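PDB 3S9V: abietadiene synthase, chloroplastic, which belongs to the terpene synthase family of plant enzymes and is a chloroplast-targeted, predominantly helical protein with a metal-binding terpene synthase domain. Local coordinates for residues A[365-368]-A[369-373]; A[385-388]-A[389-393]. One frame throughout, in Å; residues are numbered along the deposited sequence.

Interaction 1: A[365-368]-A[369-373]; sequences DMLN and VNRCS
With first torsions of -69° at Asn368 and -67° at Arg371, each CG lies beside its own backbone N and opposite the carbonyl carbon, so the two side chains leave the helix side by side and point the same way. A bend at the third torsion of Arg371 then brings its NH1 to Asn368 OD1, 3.3 Å away, in a rather long hydrogen bond. The amide oxygen meets the edge of the guanidinium nearly in its plane, although the two flat groups are turned 56° against each other. Asparagine suits this place because its amide both accepts and donates: ND2 is hydrogen-bonded to Asp321 OD1, consistent with the oxygen being the end that faces Arg371. Arg371 is long enough to reach across one turn to this amide and still give NH2 to a salt bridge with Asp278.

At the aliphatic base of the arginine, Leu367 CD1 lies 4.3 Å from Arg371 CG. Val369 is branched against the preceding turn, its CG2 resting 3.2 Å from Asp365 O, while Met366 CE reaches to 4.3 Å from the same methyl. These i to i+3 and i to i+4 contacts belong to one alpha helix, 363-373, of the terpene synthase N-terminal domain. Ser373 OG turns back to donate to Asn370 O, giving a small hydroxyl a partner within its own helix. Helix 320-332 covers Asn368, Val369 and Cys372, and helix 413-422 covers Leu367. In this largely buried setting, the carboxylates of Asp321 and Asp278 probably polarise the amide and guanidinium, favouring a chain of charge-assisted bonds.

Interaction 2: A[385-388]-A[389-393]; sequences EAKL and CTERY
Arg392 curls its side chain past the carbonyl of Leu388, one turn earlier in the helix. Its CB starts 3.8 Å from Leu388 O and its CG comes to 3.7 Å from that oxygen. CD swings a little wider, 4.3 Å from Leu388 O, and a bend at the third torsion then brings NE back to 3.8 Å from the same atom. The guanidinium that follows presents a face: Leu388 O sits above the plane, offset toward the rim. The oxygen's hydrogen bond is instead with the backbone N of Arg392, and at the tip NH2 forms a salt bridge with Glu351. Arginine suits this exposed position because its flexible aliphatic part can hug the helix while its charged end reaches an acid beyond it.

This is the i to i+4 pattern of an alpha helix, here helix 381-397 in the N-terminal domain of the terpene synthase, a helical domain of the six-hairpin (alpha/alpha-barrel) kind, where Thr390 lies on the buried side facing helix 363-373. At a first torsion of 57°, Thr390 OG1 falls between its backbone N and carbonyl carbon and swings back over the preceding turn, 2.8 Å from Ala386 O and 3.1 Å from Lys387 O. Its single proton could go to either carbonyl, while Asn370 ND2 probably donates to the same hydroxyl, so that it can act as donor and acceptor at once. Its CG2 also lies against this turn, 3.2 Å from Ala386 O, while the side chain packs on Val369.

Lys387 and Glu391 run alongside each other in the same direction. Their charged ends do not meet: with Lys387 NZ and Glu391 OE1 6.4 Å apart, any attraction is probably modest.

Overall arrangement
Along the chain, interaction 1 comes first, on helix 363-373, and interaction 2 follows on helix 381-397; the two lie in series and neither nest nor cross. Each closes no more than a turn of its own helix. Between them, residues 374-380 reverse the chain, so the second helix runs back roughly antiparallel but inclined to the first, as a helical hairpin: Met366 CG meets Tyr393 CD1 at 3.4 Å, and Ser373 OG lies 3.3 Å from Lys387 CA. Helices 269-282, 320-332 and 413-422 surround interaction 1, whereas interaction 2 also faces loops carrying Glu351 and Arg361. The pair ties the first helix to the more exposed second one, consistent with the domain's six-hairpin (alpha/alpha-barrel) clan.

Interaction 1: A[365-368]-A[369-373]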
loop_
_atom_site.group_PDB
_atom_site.type_symbol
_atom_site.label_atom_id
_atom_site.label_comp_id
_atom_site.label_asym_id
_atom_site.label_seq_id
_atom_site.Cartn_x
_atom_site.Cartn_y
_atom_site.Cartn_z
ATOM N N ASP A 365 9.167 -1.218 7.617
ATOM C CA ASP A 365 8.131 -0.622 8.455
ATOM C C ASP A 365 7.921 0.882 8.241
ATOM O O ASP A 365 6.779 1.349 8.251
ATOM C CB ASP A 365 8.382 -0.923 9.940
ATOM C CG ASP A 365 9.811 -0.655 10.365
ATOM O OD1 ASP A 365 10.722 -1.345 9.849
ATOM O OD2 ASP A 365 10.015 0.240 11.215
ATOM N N MET A 366 8.993 1.650 8.045
ATOM C CA MET A 366 8.807 3.083 7.821
ATOM C C MET A 366 8.027 3.248 6.527
ATOM O O MET A 366 7.252 4.191 6.383
ATOM C CB MET A 366 10.145 3.846 7.730
ATOM C CG MET A 366 10.877 4.057 9.067
ATOM S SD MET A 366 9.937 4.926 10.367
ATOM C CE MET A 366 9.117 3.556 11.146
ATOM N N LEU A 367 8.221 2.319 5.591
ATOM C CA LEU A 367 7.506 2.390 4.325
ATOM C C LEU A 367 5.998 2.209 4.516
ATOM O O LEU A 367 5.206 2.985 3.979
ATOM C CB LEU A 367 8.018 1.343 3.334
ATOM C CG LEU A 367 7.158 1.250 2.065
ATOM C CD1 LEU A 367 7.069 2.619 1.408
ATOM C CD2 LEU A 367 7.743 0.232 1.097
ATOM N N ASN A 368 5.594 1.190 5.268
ATOM C CA ASN A 368 4.164 0.985 5.483
ATOM C C ASN A 368 3.562 2.133 6.286
ATOM O O ASN A 368 2.389 2.480 6.115
ATOM C CB ASN A 368 3.908 -0.361 6.167
ATOM C CG ASN A 368 4.204 -1.536 5.247
ATOM O OD1 ASN A 368 3.820 -1.525 4.076
ATOM N ND2 ASN A 368 4.884 -2.553 5.770
ATOM N N VAL A 369 4.375 2.735 7.151
ATOM C CA VAL A 369 3.928 3.866 7.945
ATOM C C VAL A 369 3.744 5.054 7.001
ATOM O O VAL A 369 2.803 5.832 7.149
ATOM C CB VAL A 369 4.962 4.238 9.049
ATOM C CG1 VAL A 369 4.603 5.577 9.682
ATOM C CG2 VAL A 369 4.999 3.159 10.121
ATOM N N ASN A 370 4.635 5.192 6.023
ATOM C CA ASN A 370 4.548 6.299 5.065
ATOM C C ASN A 370 3.290 6.205 4.202
ATOM O O ASN A 370 2.601 7.202 3.979
ATOM C CB ASN A 370 5.798 6.348 4.171
ATOM C CG ASN A 370 5.711 7.429 3.100
ATOM O OD1 ASN A 370 5.138 7.221 2.034
ATOM N ND2 ASN A 370 6.268 8.597 3.393
ATOM N N ARG A 371 2.992 5.007 3.715
ATOM C CA ARG A 371 1.797 4.795 2.905
ATOM C C ARG A 371 0.569 5.188 3.729
ATOM O O ARG A 371 -0.342 5.853 3.235
ATOM C CB ARG A 371 1.691 3.324 2.480
ATOM C CG ARG A 371 2.787 2.876 1.518
ATOM C CD ARG A 371 2.802 1.363 1.378
ATOM N NE ARG A 371 1.612 0.878 0.692
ATOM C CZ ARG A 371 1.106 -0.341 0.830
ATOM N NH1 ARG A 371 1.680 -1.225 1.639
ATOM N NH2 ARG A 371 0.012 -0.671 0.161
ATOM N N CYS A 372 0.566 4.784 4.993
ATOM C CA CYS A 372 -0.533 5.086 5.898
ATOM C C CYS A 372 -0.700 6.590 6.171
ATOM O O CYS A 372 -1.816 7.107 6.167
ATOM C CB CYS A 372 -0.326 4.328 7.222
ATOM S SG CYS A 372 -1.480 4.763 8.559
ATOM N N SER A 373 0.405 7.295 6.383
ATOM C CA SER A 373 0.345 8.728 6.697
ATOM C C SER A 373 -0.309 9.617 5.649
ATOM O O SER A 373 -0.728 10.735 5.958
ATOM C CB SER A 373 1.748 9.270 6.988
ATOM O OG SER A 373 2.525 9.328 5.800
#

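Interaction 2: A[385-388]-A[389-393]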
loop_
_atom_site.group_PDB
_atom_site.type_symbol
_atom_site.label_atom_id
_atom_site.label_comp_id
_atom_site.label_asym_id
_atom_site.label_seq_id
_atom_site.Cartn_x
_atom_site.Cartn_y
_atom_site.Cartn_z
ATOM N N GLU A 385 3.047 14.293 11.086
ATOM C CA GLU A 385 4.354 14.019 11.685
ATOM C C GLU A 385 4.903 12.688 11.162
ATOM O O GLU A 385 6.098 12.570 10.914
ATOM C CB GLU A 385 4.251 13.955 13.212
ATOM C CG GLU A 385 3.585 15.162 13.850
ATOM C CD GLU A 385 3.589 15.104 15.372
ATOM O OE1 GLU A 385 3.103 14.101 15.947
ATOM O OE2 GLU A 385 4.076 16.068 15.997
ATOM N N ALA A 386 4.029 11.693 11.000
ATOM C CA ALA A 386 4.452 10.384 10.508
ATOM C C ALA A 386 4.960 10.535 9.088
ATOM O O ALA A 386 5.971 9.949 8.721
ATOM C CB ALA A 386 3.292 9.381 10.548
ATOM N N LYS A 387 4.252 11.329 8.293
ATOM C CA LYS A 387 4.641 11.568 6.911
ATOM C C LYS A 387 6.039 12.190 6.848
ATOM O O LYS A 387 6.889 11.753 6.075
ATOM C CB LYS A 387 3.626 12.501 6.231
ATOM C CG LYS A 387 3.966 12.862 4.784
ATOM C CD LYS A 387 3.142 14.047 4.271
ATOM C CE LYS A 387 1.664 13.701 4.127
ATOM N NZ LYS A 387 0.853 14.846 3.601
ATOM N N LEU A 388 6.281 13.206 7.670
ATOM C CA LEU A 388 7.582 13.875 7.676
ATOM C C LEU A 388 8.733 12.965 8.107
ATOM O O LEU A 388 9.755 12.898 7.429
ATOM C CB LEU A 388 7.533 15.115 8.574
ATOM C CG LEU A 388 6.564 16.205 8.111
ATOM C CD1 LEU A 388 6.549 17.340 9.120
ATOM C CD2 LEU A 388 6.978 16.711 6.734
ATOM N N CYS A 389 8.562 12.269 9.229
ATOM C CA CYS A 389 9.587 11.363 9.750
ATOM C C CYS A 389 9.923 10.259 8.755
ATOM O O CYS A 389 11.088 10.019 8.465
ATOM C CB CYS A 389 9.125 10.728 11.071
ATOM S SG CYS A 389 10.103 9.292 11.635
ATOM N N THR A 390 8.900 9.589 8.236
ATOM C CA THR A 390 9.125 8.509 7.287
ATOM C C THR A 390 9.781 8.998 6.002
ATOM O O THR A 390 10.633 8.311 5.446
ATOM C CB THR A 390 7.809 7.741 6.951
ATOM O OG1 THR A 390 6.815 8.643 6.444
ATOM C CG2 THR A 390 7.285 7.030 8.187
ATOM N N GLU A 391 9.401 10.182 5.534
ATOM C CA GLU A 391 10.004 10.714 4.318
ATOM C C GLU A 391 11.500 10.939 4.495
ATOM O O GLU A 391 12.296 10.515 3.658
ATOM C CB GLU A 391 9.338 12.026 3.896
ATOM C CG GLU A 391 8.223 11.842 2.880
ATOM C CD GLU A 391 7.800 13.150 2.232
ATOM O OE1 GLU A 391 7.177 13.987 2.922
ATOM O OE2 GLU A 391 8.102 13.344 1.031
ATOM N N ARG A 392 11.886 11.602 5.581
ATOM C CA ARG A 392 13.305 11.851 5.820
ATOM C C ARG A 392 14.073 10.545 5.982
ATOM O O ARG A 392 15.203 10.409 5.508
ATOM C CB ARG A 392 13.497 12.740 7.054
ATOM C CG ARG A 392 13.163 14.203 6.787
ATOM C CD ARG A 392 13.460 15.123 7.966
ATOM N NE ARG A 392 12.458 15.049 9.028
ATOM C CZ ARG A 392 12.406 14.096 9.953
ATOM N NH1 ARG A 392 13.310 13.122 9.954
ATOM N NH2 ARG A 392 11.453 14.120 10.877
ATOM N N TYR A 393 13.450 9.572 6.631
ATOM C CA TYR A 393 14.102 8.295 6.844
ATOM C C TYR A 393 14.201 7.438 5.579
ATOM O O TYR A 393 15.224 6.796 5.344
ATOM C CB TYR A 393 13.376 7.522 7.944
ATOM C CG TYR A 393 13.925 6.138 8.177
ATOM C CD1 TYR A 393 13.583 5.081 7.333
ATOM C CD2 TYR A 393 14.798 5.886 9.235
ATOM C CE1 TYR A 393 14.091 3.808 7.534
ATOM C CE2 TYR A 393 15.316 4.611 9.447
ATOM C CZ TYR A 393 14.957 3.578 8.592
ATOM O OH TYR A 393 15.455 2.313 8.797
#